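Local coordinates for ferredoxin CarAc (Pseudomonas resinovorans, PDB 7BUH), which carries electrons from the reductase CarAd to the terminal oxygenase CarAa of carbazole 1,9a-dioxygenase by means of a Rieske [2Fe-2S] cluster, at residues A[8-21]-A[31-44]. Residues are numbered along the deposited sequence; the frame is centred on the assembly and turned at random.
Sequences VCAASDMQPGTIRR and AVYRVGDQFYATED
Arg20 and Val32 form an antiparallel hydrogen-bonded pair in the hairpin of strands 18-24 and 27-35, at the border of the six-stranded sheet of this Rieske domain. Their bonds are short and straight: Arg20 N to Val32 O spans 2.9 Å, and Val32 N reaches Arg20 O at 173°. Toward the open end, Gly17 and Thr18 both face Arg34, a G1 beta bulge; Gly17 N donates to Arg34 O at 2.7 Å, whereas Arg34 N gives its hydrogen to Thr18 O. The type II turn 15-18 is braced internally by Thr18 OG1, which donates a hydrogen bond to Gln15 O (2.5 Å).

The side chain of Arg34 runs fully extended beside Pro16, its CG anti to the backbone N (chi1 -176°), which carries the guanidinium past the 14-17 loop. There NE bonds to Gly36 O at 2.8 Å and NH2 forms a salt bridge with Asp37 OD1, both acceptors lying in the guanidinium plane. NH1 adds a weak, bent bond to Met14 O (121°), and Pro16 CD lies over one face. Cutting Arg34 back to alanine would remove the guanidinium and probably leave Asp37 without its charged mate, Gly36 O without this donor, and the 14-17 loop less firmly tied to the 35-38 turn.

Met14 bends at chi3 to bring SD to the edge of the Phe39 ring, a Met-aromatic contact; Val93, Val95 and Val100 also touch the Phe39 side chain. At the other end, Asp44 OD2 and OD1 are hydrogen-bonded to Ser52 OG and Ser54 OG, respectively, and the salt bridge with Arg21 is long and purely electrostatic: OD2 sits over a guanidinium face, 3.7 Å from Arg21 NE, with no N-H aimed at it.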
ATOM      1  N   VAL A   8       9.632  -5.802   5.304  1.00 16.36           N
ATOM      2  CA  VAL A   8       9.269  -4.438   5.776  1.00 16.54           C
ATOM      3  C   VAL A   8       9.834  -4.226   7.171  1.00 17.00           C
ATOM      4  O   VAL A   8      10.677  -3.300   7.361  1.00 18.52           O
ATOM      5  CB  VAL A   8       7.745  -4.264   5.712  1.00 16.52           C
ATOM      6  CG1 VAL A   8       7.291  -2.878   6.121  1.00 18.92           C
ATOM      7  CG2 VAL A   8       7.279  -4.590   4.316  1.00 16.54           C
ATOM      8  N   CYS A   9       9.371  -4.992   8.147  1.00 15.88           N
ATOM      9  CA  CYS A   9       9.731  -4.785   9.568  1.00 15.71           C
ATOM     10  C   CYS A   9       9.138  -5.922  10.378  1.00 15.42           C
ATOM     11  O   CYS A   9       8.381  -6.676   9.823  1.00 17.22           O
ATOM     12  CB  CYS A   9       9.168  -3.479  10.109  1.00 16.35           C
ATOM     13  SG  CYS A   9       7.375  -3.316   9.891  1.00 21.51           S
ATOM     14  N   ALA A  10       9.459  -5.995  11.658  1.00 15.59           N
ATOM     15  CA  ALA A  10       8.761  -6.875  12.603  1.00 14.63           C
ATOM     16  C   ALA A  10       7.300  -6.437  12.709  1.00 13.84           C
ATOM     17  O   ALA A  10       7.051  -5.221  12.791  1.00 15.24           O
ATOM     18  CB  ALA A  10       9.439  -6.819  13.948  1.00 16.11           C
ATOM     19  N   ALA A  11       6.376  -7.387  12.755  1.00 13.66           N
ATOM     20  CA  ALA A  11       4.935  -7.114  12.981  1.00 13.30           C
ATOM     21  C   ALA A  11       4.765  -6.283  14.244  1.00 14.23           C
ATOM     22  O   ALA A  11       3.976  -5.317  14.216  1.00 15.61           O
ATOM     23  CB  ALA A  11       4.130  -8.398  13.032  1.00 13.53           C
ATOM     24  N   SER A  12       5.554  -6.534  15.286  1.00 14.67           N
ATOM     25  CA  SER A  12       5.377  -5.814  16.580  1.00 17.06           C
ATOM     26  C   SER A  12       5.867  -4.348  16.498  1.00 18.11           C
ATOM     27  O   SER A  12       5.524  -3.544  17.395  1.00 18.50           O
ATOM     28  CB  SER A  12       6.033  -6.597  17.666  1.00 17.48           C
ATOM     29  OG  SER A  12       7.406  -6.788  17.392  1.00 18.15           O
ATOM     30  N   ASP A  13       6.618  -4.005  15.448  1.00 20.28           N
ATOM     31  CA  ASP A  13       7.129  -2.636  15.151  1.00 22.90           C
ATOM     32  C   ASP A  13       6.007  -1.760  14.593  1.00 20.45           C
ATOM     33  O   ASP A  13       6.199  -0.551  14.529  1.00 20.93           O
ATOM     34  CB  ASP A  13       8.232  -2.661  14.084  1.00 26.68           C
ATOM     35  CG  ASP A  13       9.584  -3.139  14.582  1.00 32.03           C
ATOM     36  OD1 ASP A  13       9.800  -3.040  15.795  1.00 31.11           O
ATOM     37  OD2 ASP A  13      10.420  -3.596  13.725  1.00 41.94           O
ATOM     38  N   MET A  14       4.884  -2.340  14.173  1.00 18.40           N
ATOM     39  CA  MET A  14       3.732  -1.545  13.674  1.00 18.29           C
ATOM     40  C   MET A  14       2.596  -1.592  14.691  1.00 17.14           C
ATOM     41  O   MET A  14       2.067  -2.683  14.977  1.00 16.27           O
ATOM     42  CB  MET A  14       3.261  -2.065  12.315  1.00 17.94           C
ATOM     43  CG  MET A  14       4.267  -1.810  11.209  1.00 19.18           C
ATOM     44  SD  MET A  14       3.542  -2.132   9.566  1.00 20.01           S
ATOM     45  CE  MET A  14       2.372  -0.782   9.392  1.00 19.44           C
ATOM     46  N   GLN A  15       2.245  -0.430  15.234  1.00 17.38           N
ATOM     47  CA  GLN A  15       1.053  -0.306  16.092  1.00 19.41           C
ATOM     48  C   GLN A  15      -0.141  -0.396  15.156  1.00 18.00           C
ATOM     49  O   GLN A  15      -0.041   0.026  14.011  1.00 19.12           O
ATOM     50  CB  GLN A  15       1.031   1.017  16.869  1.00 22.29           C
ATOM     51  CG  GLN A  15       2.071   1.115  17.979  1.00 23.92           C
ATOM     52  CD  GLN A  15       1.757   0.099  19.049  1.00 27.56           C
ATOM     53  OE1 GLN A  15       0.723   0.166  19.710  1.00 30.73           O
ATOM     54  NE2 GLN A  15       2.624  -0.885  19.176  1.00 30.80           N
ATOM     55  N   PRO A  16      -1.304  -0.863  15.645  1.00 18.15           N
ATOM     56  CA  PRO A  16      -2.532  -0.797  14.863  1.00 19.06           C
ATOM     57  C   PRO A  16      -2.814   0.662  14.451  1.00 18.56           C
ATOM     58  O   PRO A  16      -2.570   1.614  15.225  1.00 16.50           O
ATOM     59  CB  PRO A  16      -3.600  -1.407  15.787  1.00 20.13           C
ATOM     60  CG  PRO A  16      -2.789  -2.187  16.825  1.00 20.25           C
ATOM     61  CD  PRO A  16      -1.495  -1.434  16.988  1.00 19.50           C
ATOM     62  N   GLY A  17      -3.312   0.840  13.229  1.00 16.89           N
ATOM     63  CA  GLY A  17      -3.630   2.172  12.713  1.00 17.56           C
ATOM     64  C   GLY A  17      -2.398   2.923  12.249  1.00 17.89           C
ATOM     65  O   GLY A  17      -2.493   4.162  12.138  1.00 20.86           O
ATOM     66  N   THR A  18      -1.318   2.231  11.871  1.00 18.18           N
ATOM     67  CA  THR A  18      -0.077   2.880  11.364  1.00 19.89           C
ATOM     68  C   THR A  18       0.217   2.427   9.935  1.00 18.39           C
ATOM     69  O   THR A  18      -0.300   1.390   9.515  1.00 16.45           O
ATOM     70  CB  THR A  18       1.159   2.642  12.237  1.00 20.08           C
ATOM     71  OG1 THR A  18       1.454   1.251  12.352  1.00 19.28           O
ATOM     72  CG2 THR A  18       1.007   3.268  13.612  1.00 22.84           C
ATOM     73  N   ILE A  19       1.037   3.205   9.235  1.00 18.52           N
ATOM     74  CA  ILE A  19       1.417   2.944   7.813  1.00 17.63           C
ATOM     75  C   ILE A  19       2.931   3.005   7.745  1.00 17.77           C
ATOM     76  O   ILE A  19       3.503   3.883   8.411  1.00 19.47           O
ATOM     77  CB  ILE A  19       0.775   3.949   6.832  1.00 17.72           C
ATOM     78  CG1 ILE A  19      -0.692   4.266   7.159  1.00 19.46           C
ATOM     79  CG2 ILE A  19       0.904   3.492   5.385  1.00 16.61           C
ATOM     80  CD1 ILE A  19      -0.934   5.657   7.623  1.00 20.01           C
ATOM     81  N   ARG A  20       3.537   2.155   6.938  1.00 17.67           N
ATOM     82  CA  ARG A  20       4.980   2.186   6.593  1.00 19.46           C
ATOM     83  C   ARG A  20       5.090   2.293   5.084  1.00 16.82           C
ATOM     84  O   ARG A  20       4.437   1.502   4.370  1.00 14.92           O
ATOM     85  CB  ARG A  20       5.716   0.910   7.004  1.00 22.83           C
ATOM     86  CG  ARG A  20       6.063   0.810   8.481  1.00 28.12           C
ATOM     87  CD  ARG A  20       7.472   1.313   8.775  1.00 34.69           C
ATOM     88  NE  ARG A  20       8.066   0.666   9.946  1.00 38.61           N
ATOM     89  CZ  ARG A  20       7.606   0.791  11.186  1.00 38.46           C
ATOM     90  NH1 ARG A  20       8.222   0.194  12.184  1.00 43.15           N
ATOM     91  NH2 ARG A  20       6.545   1.525  11.444  1.00 41.29           N
ATOM     92  N   ARG A  21       5.940   3.188   4.615  1.00 16.07           N
ATOM     93  CA  ARG A  21       6.281   3.270   3.181  1.00 15.50           C
ATOM     94  C   ARG A  21       7.406   2.286   2.888  1.00 15.65           C
ATOM     95  O   ARG A  21       8.323   2.145   3.695  1.00 14.46           O
ATOM     96  CB  ARG A  21       6.646   4.697   2.807  1.00 16.68           C
ATOM     97  CG  ARG A  21       7.033   4.891   1.359  1.00 19.52           C
ATOM     98  CD  ARG A  21       7.206   6.360   1.099  1.00 22.42           C
ATOM     99  NE  ARG A  21       7.730   6.537  -0.224  1.00 26.63           N
ATOM    100  CZ  ARG A  21       8.072   7.692  -0.725  1.00 30.26           C
ATOM    101  NH1 ARG A  21       7.957   8.781   0.013  1.00 33.91           N
ATOM    102  NH2 ARG A  21       8.563   7.742  -1.945  1.00 34.93           N
ATOM    103  N   ALA A  31       2.687   1.366   0.227  1.00 11.57           N
ATOM    104  CA  ALA A  31       2.286   1.663   1.619  1.00 11.10           C
ATOM    105  C   ALA A  31       1.802   0.351   2.224  1.00 10.83           C
ATOM    106  O   ALA A  31       1.022  -0.353   1.574  1.00  9.55           O
ATOM    107  CB  ALA A  31       1.232   2.727   1.634  1.00 11.86           C
ATOM    108  N   VAL A  32       2.288   0.018   3.406  1.00  9.92           N
ATOM    109  CA  VAL A  32       1.820  -1.157   4.178  1.00 10.96           C
ATOM    110  C   VAL A  32       1.060  -0.648   5.402  1.00 10.70           C
ATOM    111  O   VAL A  32       1.602   0.208   6.147  1.00 12.11           O
ATOM    112  CB  VAL A  32       3.001  -2.049   4.581  1.00 11.89           C
ATOM    113  CG1 VAL A  32       2.548  -3.210   5.420  1.00 12.69           C
ATOM    114  CG2 VAL A  32       3.722  -2.529   3.343  1.00 13.14           C
ATOM    115  N   TYR A  33      -0.157  -1.132   5.601  1.00 11.58           N
ATOM    116  CA  TYR A  33      -1.078  -0.625   6.647  1.00 11.60           C
ATOM    117  C   TYR A  33      -1.331  -1.740   7.647  1.00 12.17           C
ATOM    118  O   TYR A  33      -1.522  -2.868   7.198  1.00 11.46           O
ATOM    119  CB  TYR A  33      -2.425  -0.221   6.047  1.00 11.31           C
ATOM    120  CG  TYR A  33      -2.357   0.608   4.800  1.00 10.78           C
ATOM    121  CD1 TYR A  33      -2.300   0.039   3.543  1.00 10.19           C
ATOM    122  CD2 TYR A  33      -2.404   1.982   4.875  1.00 10.71           C
ATOM    123  CE1 TYR A  33      -2.271   0.797   2.385  1.00 10.00           C
ATOM    124  CE2 TYR A  33      -2.379   2.756   3.728  1.00 10.64           C
ATOM    125  CZ  TYR A  33      -2.303   2.172   2.480  1.00 10.82           C
ATOM    126  OH  TYR A  33      -2.320   2.977   1.374  1.00 11.73           O
ATOM    127  N   ARG A  34      -1.268  -1.431   8.948  1.00 12.13           N
ATOM    128  CA  ARG A  34      -1.736  -2.351   9.999  1.00 12.14           C
ATOM    129  C   ARG A  34      -3.106  -1.827  10.431  1.00 12.27           C
ATOM    130  O   ARG A  34      -3.173  -0.712  10.990  1.00 12.50           O
ATOM    131  CB  ARG A  34      -0.784  -2.442  11.187  1.00 12.21           C
ATOM    132  CG  ARG A  34      -1.280  -3.470  12.193  1.00 12.75           C
ATOM    133  CD  ARG A  34      -0.387  -3.657  13.404  1.00 14.55           C
ATOM    134  NE  ARG A  34      -0.960  -4.647  14.296  1.00 14.84           N
ATOM    135  CZ  ARG A  34      -0.269  -5.491  15.069  1.00 16.32           C
ATOM    136  NH1 ARG A  34       1.051  -5.542  15.007  1.00 15.78           N
ATOM    137  NH2 ARG A  34      -0.921  -6.362  15.830  1.00 16.64           N
ATOM    138  N   VAL A  35      -4.148  -2.579  10.113  1.00 12.28           N
ATOM    139  CA  VAL A  35      -5.535  -2.253  10.510  1.00 13.08           C
ATOM    140  C   VAL A  35      -5.891  -3.266  11.588  1.00 12.97           C
ATOM    141  O   VAL A  35      -6.048  -4.455  11.234  1.00 12.28           O
ATOM    142  CB  VAL A  35      -6.481  -2.265   9.301  1.00 13.82           C
ATOM    143  CG1 VAL A  35      -7.910  -1.984   9.710  1.00 14.22           C
ATOM    144  CG2 VAL A  35      -5.984  -1.260   8.256  1.00 14.51           C
ATOM    145  N   GLY A  36      -5.899  -2.812  12.847  1.00 13.50           N
ATOM    146  CA  GLY A  36      -6.044  -3.710  14.017  1.00 13.87           C
ATOM    147  C   GLY A  36      -4.952  -4.755  13.979  1.00 13.24           C
ATOM    148  O   GLY A  36      -3.781  -4.339  14.055  1.00 13.26           O
ATOM    149  N   ASP A  37      -5.288  -6.025  13.748  1.00 13.50           N
ATOM    150  CA  ASP A  37      -4.279  -7.121  13.711  1.00 15.28           C
ATOM    151  C   ASP A  37      -4.192  -7.731  12.318  1.00 14.47           C
ATOM    152  O   ASP A  37      -3.860  -8.909  12.225  1.00 16.37           O
ATOM    153  CB  ASP A  37      -4.600  -8.203  14.747  1.00 17.76           C
ATOM    154  CG  ASP A  37      -4.571  -7.666  16.158  1.00 19.87           C
ATOM    155  OD1 ASP A  37      -3.651  -6.852  16.463  1.00 20.20           O
ATOM    156  OD2 ASP A  37      -5.487  -8.033  16.936  1.00 20.21           O
ATOM    157  N   GLN A  38      -4.456  -6.948  11.265  1.00 14.13           N
ATOM    158  CA  GLN A  38      -4.338  -7.411   9.872  1.00 13.49           C
ATOM    159  C   GLN A  38      -3.493  -6.380   9.125  1.00 12.29           C
ATOM    160  O   GLN A  38      -3.430  -5.217   9.539  1.00 12.79           O
ATOM    161  CB  GLN A  38      -5.694  -7.626   9.196  1.00 15.07           C
ATOM    162  CG  GLN A  38      -6.561  -8.660   9.901  1.00 16.93           C
ATOM    163  CD  GLN A  38      -7.981  -8.653   9.374  1.00 19.89           C
ATOM    164  OE1 GLN A  38      -8.379  -7.792   8.589  1.00 24.88           O
ATOM    165  NE2 GLN A  38      -8.760  -9.640   9.784  1.00 20.23           N
ATOM    166  N   PHE A  39      -2.826  -6.859   8.099  1.00 11.41           N
ATOM    167  CA  PHE A  39      -1.889  -6.076   7.257  1.00 10.94           C
ATOM    168  C   PHE A  39      -2.387  -6.062   5.822  1.00 10.86           C
ATOM    169  O   PHE A  39      -2.795  -7.123   5.318  1.00 10.05           O
ATOM    170  CB  PHE A  39      -0.478  -6.663   7.346  1.00 11.59           C
ATOM    171  CG  PHE A  39       0.129  -6.552   8.715  1.00 12.14           C
ATOM    172  CD1 PHE A  39      -0.084  -7.544   9.669  1.00 12.94           C
ATOM    173  CD2 PHE A  39       0.889  -5.434   9.046  1.00 12.83           C
ATOM    174  CE1 PHE A  39       0.489  -7.426  10.935  1.00 13.16           C
ATOM    175  CE2 PHE A  39       1.479  -5.333  10.299  1.00 13.40           C
ATOM    176  CZ  PHE A  39       1.242  -6.322  11.242  1.00 13.36           C
ATOM    177  N   TYR A  40      -2.309  -4.896   5.173  1.00 10.03           N
ATOM    178  CA  TYR A  40      -2.714  -4.675   3.762  1.00 10.73           C
ATOM    179  C   TYR A  40      -1.645  -3.793   3.121  1.00 10.29           C
ATOM    180  O   TYR A  40      -0.864  -3.130   3.845  1.00  9.78           O
ATOM    181  CB  TYR A  40      -4.112  -4.048   3.688  1.00 11.26           C
ATOM    182  CG  TYR A  40      -5.148  -4.943   4.304  1.00 11.93           C
ATOM    183  CD1 TYR A  40      -5.626  -6.053   3.602  1.00 13.57           C
ATOM    184  CD2 TYR A  40      -5.541  -4.786   5.625  1.00 12.60           C
ATOM    185  CE1 TYR A  40      -6.526  -6.940   4.181  1.00 15.43           C
ATOM    186  CE2 TYR A  40      -6.452  -5.658   6.206  1.00 13.18           C
ATOM    187  CZ  TYR A  40      -6.940  -6.736   5.484  1.00 14.82           C
ATOM    188  OH  TYR A  40      -7.792  -7.630   6.067  1.00 17.55           O
ATOM    189  N   ALA A  41      -1.594  -3.792   1.806  1.00  9.58           N
ATOM    190  CA  ALA A  41      -0.640  -2.946   1.075  1.00  9.86           C
ATOM    191  C   ALA A  41      -1.279  -2.437  -0.205  1.00  9.98           C
ATOM    192  O   ALA A  41      -2.023  -3.188  -0.855  1.00 10.20           O
ATOM    193  CB  ALA A  41       0.624  -3.710   0.775  1.00  9.48           C
ATOM    194  N   THR A  42      -0.954  -1.213  -0.560  1.00  9.92           N
ATOM    195  CA  THR A  42      -1.310  -0.628  -1.866  1.00 10.37           C
ATOM    196  C   THR A  42      -0.083   0.076  -2.437  1.00 10.52           C
ATOM    197  O   THR A  42       0.905   0.207  -1.733  1.00 10.32           O
ATOM    198  CB  THR A  42      -2.461   0.378  -1.697  1.00 10.82           C
ATOM    199  OG1 THR A  42      -2.052   1.501  -0.904  1.00 11.40           O
ATOM    200  CG2 THR A  42      -3.704  -0.215  -1.071  1.00 10.81           C
ATOM    201  N   GLU A  43      -0.199   0.612  -3.648  1.00 11.32           N
ATOM    202  CA  GLU A  43       0.657   1.713  -4.099  1.00 11.45           C
ATOM    203  C   GLU A  43       0.616   2.807  -3.022  1.00 10.93           C
ATOM    204  O   GLU A  43      -0.459   3.058  -2.421  1.00 10.31           O
ATOM    205  CB  GLU A  43       0.177   2.276  -5.438  1.00 14.83           C
ATOM    206  CG  GLU A  43       0.415   1.333  -6.584  1.00 18.47           C
ATOM    207  CD  GLU A  43      -0.517   1.483  -7.788  1.00 24.99           C
ATOM    208  OE1 GLU A  43      -1.465   2.367  -7.805  1.00 20.78           O
ATOM    209  OE2 GLU A  43      -0.298   0.672  -8.729  1.00 32.07           O
ATOM    210  N   ASP A  44       1.745   3.443  -2.758  1.00 10.16           N
ATOM    211  CA  ASP A  44       1.818   4.577  -1.800  1.00 10.48           C
ATOM    212  C   ASP A  44       1.275   5.864  -2.439  1.00 10.67           C
ATOM    213  O   ASP A  44       0.816   6.778  -1.687  1.00 11.11           O
ATOM    214  CB  ASP A  44       3.263   4.814  -1.376  1.00 11.01           C
ATOM    215  CG  ASP A  44       3.417   5.942  -0.367  1.00 12.00           C
ATOM    216  OD1 ASP A  44       2.844   5.803   0.735  1.00 13.14           O
ATOM    217  OD2 ASP A  44       4.124   6.926  -0.693  1.00 13.39           O
TER